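Local coordinates for protein oxalate--CoA ligase (Arabidopsis thaliana, PDB 5IE2) that belongs to the ANL superfamily of AMP-binding enzymes, with a large AMP-binding domain and a smaller C-terminal domain, and holds a bound ATP in this structure, at residues Ala89-Ala92 with Glu93-Glu96; Glu112-Ala115 with Pro116-Glu119. All blocks are in the same frame, centred on the assembly; numbering follows the deposited sequence.

Contact 1 (Ala89-Ala92 with Glu93-Glu96)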
loop_
_atom_site.group_PDB
_atom_site.type_symbol
_atom_site.label_atom_id
_atom_site.label_comp_id
_atom_site.label_asym_id
_atom_site.label_seq_id
_atom_site.Cartn_x
_atom_site.Cartn_y
_atom_site.Cartn_z
ATOM N N ALA A 89 0.581 12.909 10.144
ATOM C CA ALA A 89 0.971 14.256 9.680
ATOM C C ALA A 89 -0.218 15.155 9.363
ATOM O O ALA A 89 -0.052 16.303 8.926
ATOM C CB ALA A 89 1.875 14.140 8.456
ATOM N N TYR A 90 -1.437 14.665 9.563
ATOM C CA TYR A 90 -2.625 15.475 9.325
ATOM C C TYR A 90 -2.657 16.740 10.207
ATOM O O TYR A 90 -2.174 16.725 11.352
ATOM C CB TYR A 90 -3.901 14.654 9.598
ATOM C CG TYR A 90 -4.316 13.678 8.502
ATOM C CD1 TYR A 90 -4.063 13.928 7.161
ATOM C CD2 TYR A 90 -4.979 12.484 8.825
ATOM C CE1 TYR A 90 -4.477 13.034 6.157
ATOM C CE2 TYR A 90 -5.357 11.599 7.849
ATOM C CZ TYR A 90 -5.127 11.877 6.509
ATOM O OH TYR A 90 -5.521 10.970 5.529
ATOM N N THR A 91 -3.271 17.795 9.674
ATOM C CA THR A 91 -3.552 18.985 10.474
ATOM C C THR A 91 -4.707 18.708 11.422
ATOM O O THR A 91 -5.437 17.726 11.242
ATOM C CB THR A 91 -3.921 20.156 9.609
ATOM O OG1 THR A 91 -5.190 19.883 8.982
ATOM C CG2 THR A 91 -2.831 20.424 8.570
ATOM N N ALA A 92 -4.908 19.578 12.412
ATOM C CA ALA A 92 -6.023 19.390 13.332
ATOM C C ALA A 92 -7.353 19.380 12.547
ATOM O O ALA A 92 -8.280 18.641 12.896
ATOM C CB ALA A 92 -6.042 20.485 14.409
ATOM N N GLU A 93 -7.453 20.192 11.485
ATOM C CA GLU A 93 -8.687 20.265 10.691
ATOM C C GLU A 93 -8.955 18.956 9.941
ATOM O O GLU A 93 -10.117 18.471 9.836
ATOM C CB GLU A 93 -8.632 21.443 9.679
ATOM C CG GLU A 93 -8.188 22.822 10.294
ATOM C CD GLU A 93 -6.749 22.861 10.858
ATOM O OE1 GLU A 93 -5.862 22.225 10.286
ATOM O OE2 GLU A 93 -6.501 23.518 11.886
ATOM N N GLU A 94 -7.875 18.403 9.392
ATOM C CA GLU A 94 -7.958 17.104 8.700
ATOM C C GLU A 94 -8.351 16.014 9.680
ATOM O O GLU A 94 -9.253 15.211 9.407
ATOM C CB GLU A 94 -6.647 16.771 8.027
ATOM C CG GLU A 94 -6.324 17.754 6.874
ATOM C CD GLU A 94 -4.938 17.553 6.270
ATOM O OE1 GLU A 94 -3.932 17.495 7.002
ATOM O OE2 GLU A 94 -4.859 17.398 5.039
ATOM N N PHE A 95 -7.691 15.986 10.830
ATOM C CA PHE A 95 -8.060 14.998 11.851
ATOM C C PHE A 95 -9.512 15.126 12.276
ATOM O O PHE A 95 -10.191 14.113 12.463
ATOM C CB PHE A 95 -7.182 15.107 13.083
ATOM C CG PHE A 95 -5.887 14.328 12.996
ATOM C CD1 PHE A 95 -5.887 12.942 12.849
ATOM C CD2 PHE A 95 -4.652 14.998 13.117
ATOM C CE1 PHE A 95 -4.669 12.210 12.816
ATOM C CE2 PHE A 95 -3.454 14.279 13.101
ATOM C CZ PHE A 95 -3.459 12.888 12.922
ATOM N N GLU A 96 -10.003 16.343 12.429
ATOM C CA GLU A 96 -11.387 16.519 12.836
ATOM C C GLU A 96 -12.303 15.939 11.773
ATOM O O GLU A 96 -13.278 15.205 12.093
ATOM C CB GLU A 96 -11.719 17.997 13.094
ATOM C CG GLU A 96 -13.203 18.198 13.317
ATOM C CD GLU A 96 -13.613 19.635 13.659
ATOM O OE1 GLU A 96 -12.729 20.459 14.003
ATOM O OE2 GLU A 96 -14.828 19.917 13.583
HETATM O O HOH W 1 -1.407 17.519 6.234
HETATM O O HOH W 2 -10.033 20.532 14.739
#
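Thr91 and Glu94 form a capping box at the start of helix 92-101: each side chain takes the backbone N-H of the other residue, at a turn where the helix itself supplies no acceptors. The Thr91 half is the bond from Glu94 N to Thr91 OG1, 3.1 Å long. Threonine suits an N-cap because its short hydroxyl, set between its own backbone N and carbonyl carbon (chi1 67°), faces the first turn.

The Glu94 chain supplies the other half. Its CB lies beside Thr91 O and Thr91 OG1 and also faces Tyr90 CG. CG passes 3.2 Å from Thr91 OG1, and the chain runs on extended to CD. At the tip, OE1 accepts from Thr91 N at 2.8 Å with its anti lone pair, in an almost straight bond. A water bridges this same oxygen to Ala89 O, so a carboxylate, with several lone pairs to offer, fits the position well. OE2 comes near Tyr90 CD1.

Beside the box, Tyr90 and Phe95 make a T-shaped pair, the edge of Tyr90 directed at the face of Phe95 with the planes 85° apart. Tyr90 also stacks with Tyr98, farther along the helix. Phe95 packs on against Pro116, Ala117 and Ala120 of helix 115-123, where a large flat apolar ring is apt. Over the face it turns to Tyr90 sits a CH-pi contact, Tyr90 CB lying 3.6 Å from the ring centroid and 15° off the ring normal.

Contact 2 (Glu112-Ala115 with Pro116-Glu119)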
loop_
_atom_site.group_PDB
_atom_site.type_symbol
_atom_site.label_atom_id
_atom_site.label_comp_id
_atom_site.label_asym_id
_atom_site.label_seq_id
_atom_site.Cartn_x
_atom_site.Cartn_y
_atom_site.Cartn_z
ATOM N N GLU A 112 3.892 9.611 23.636
ATOM C CA GLU A 112 4.377 10.973 23.263
ATOM C C GLU A 112 3.205 11.803 22.702
ATOM O O GLU A 112 3.133 13.051 22.818
ATOM C CB GLU A 112 5.511 10.918 22.237
ATOM C CG GLU A 112 6.805 10.278 22.672
ATOM C CD GLU A 112 6.843 8.735 22.565
ATOM O OE1 GLU A 112 5.846 8.093 22.159
ATOM O OE2 GLU A 112 7.916 8.157 22.858
ATOM N N GLY A 113 2.250 11.115 22.098
ATOM C CA GLY A 113 1.057 11.809 21.642
ATOM C C GLY A 113 1.142 12.384 20.225
ATOM O O GLY A 113 2.111 12.175 19.488
ATOM N N ASN A 114 0.084 13.077 19.852
ATOM C CA ASN A 114 -0.029 13.744 18.562
ATOM C C ASN A 114 -0.911 14.962 18.774
ATOM O O ASN A 114 -2.138 14.851 18.981
ATOM C CB ASN A 114 -0.605 12.797 17.503
ATOM C CG ASN A 114 -0.663 13.450 16.119
ATOM O OD1 ASN A 114 -1.344 14.441 15.933
ATOM N ND2 ASN A 114 0.047 12.892 15.164
ATOM N N ALA A 115 -0.307 16.154 18.788
ATOM C CA ALA A 115 -1.048 17.320 19.237
ATOM C C ALA A 115 -2.242 17.677 18.335
ATOM O O ALA A 115 -3.331 17.945 18.847
ATOM C CB ALA A 115 -0.074 18.526 19.409
ATOM N N PRO A 116 -2.063 17.652 16.997
ATOM C CA PRO A 116 -3.228 17.942 16.155
ATOM C C PRO A 116 -4.343 16.900 16.330
ATOM O O PRO A 116 -5.522 17.287 16.354
ATOM C CB PRO A 116 -2.659 17.899 14.724
ATOM C CG PRO A 116 -1.211 18.241 14.901
ATOM C CD PRO A 116 -0.827 17.538 16.199
ATOM N N ALA A 117 -3.997 15.614 16.458
ATOM C CA ALA A 117 -5.053 14.613 16.573
ATOM C C ALA A 117 -5.740 14.778 17.911
ATOM O O ALA A 117 -6.963 14.709 18.000
ATOM C CB ALA A 117 -4.506 13.172 16.418
ATOM N N GLN A 118 -4.963 15.050 18.944
ATOM C CA GLN A 118 -5.542 15.255 20.282
ATOM C C GLN A 118 -6.443 16.488 20.358
ATOM O O GLN A 118 -7.478 16.493 21.048
ATOM C CB GLN A 118 -4.431 15.368 21.319
ATOM C CG GLN A 118 -3.804 14.018 21.618
ATOM C CD GLN A 118 -2.558 14.104 22.476
ATOM O OE1 GLN A 118 -1.488 13.662 22.072
ATOM N NE2 GLN A 118 -2.688 14.680 23.660
ATOM N N GLU A 119 -6.037 17.535 19.660
ATOM C CA GLU A 119 -6.825 18.785 19.544
ATOM C C GLU A 119 -8.175 18.488 18.880
ATOM O O GLU A 119 -9.268 18.883 19.377
ATOM C CB GLU A 119 -6.041 19.822 18.734
ATOM C CG GLU A 119 -6.748 21.179 18.545
ATOM C CD GLU A 119 -5.968 22.146 17.615
ATOM O OE1 GLU A 119 -4.718 22.060 17.578
ATOM O OE2 GLU A 119 -6.613 22.989 16.926
#
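The Asn114 side chain leaves with CG anti to its own N (chi1 -177°) and is twisted at chi2 (-62°), which brings OD1 to Ala117 N at 2.9 Å. Gln118 sets off beside its own N (chi1 -74°) and then runs extended, back along the chain to the backbone of Asn114. Asn114 is the N-cap of helix 115-123, its OD1 taking the N-H of Ala117, and Gln118 reaches back to hold the N-cap residue itself. Asparagine is apt here because its short amide offers a carbonyl to the first turn, while its ND2 donates to Ala88 O in the loop before helix 92-101.

Gln118 OE1 accepts from Asn114 N at 2.8 Å, in the plane of its carbonyl. In the other direction Gln118 N donates to Asn114 O at 2.8 Å, so the two residues are tied through both backbones and one side chain. OE1 also lies 3.2 Å from Gly113 CA, where the lack of a side chain leaves room for the amide.

Pro116 suits the first turn, having no N-H to satisfy; its CD packs 3.2 Å from Asn114 OD1. The chemistry implies a start built on neutral amides: their oxygens take the N-H groups of Ala117 and of Asn114 itself, and bring no formal charge to the helix start.

Both contacts lie toward the surface, each where a loop following a strand of the same five-stranded sheet enters a helix: strand 82-85 leads into helix 92-101, and strand 104-110 into helix 115-123. Contact 1 uses a carboxylate and a hydroxyl, with aromatic packing beside them; contact 2 uses amides, a glycine and a proline. Phe95, buried, joins the two starts, its CE2 lying 3.5 Å from Asn114 OD1 and its CD2 3.5 Å from Ala117 N. Nearer the surface, Ala92 CB packs against Glu119 OE2, 3.6 Å away, and Glu96 forms a salt bridge with Lys123 of the second helix.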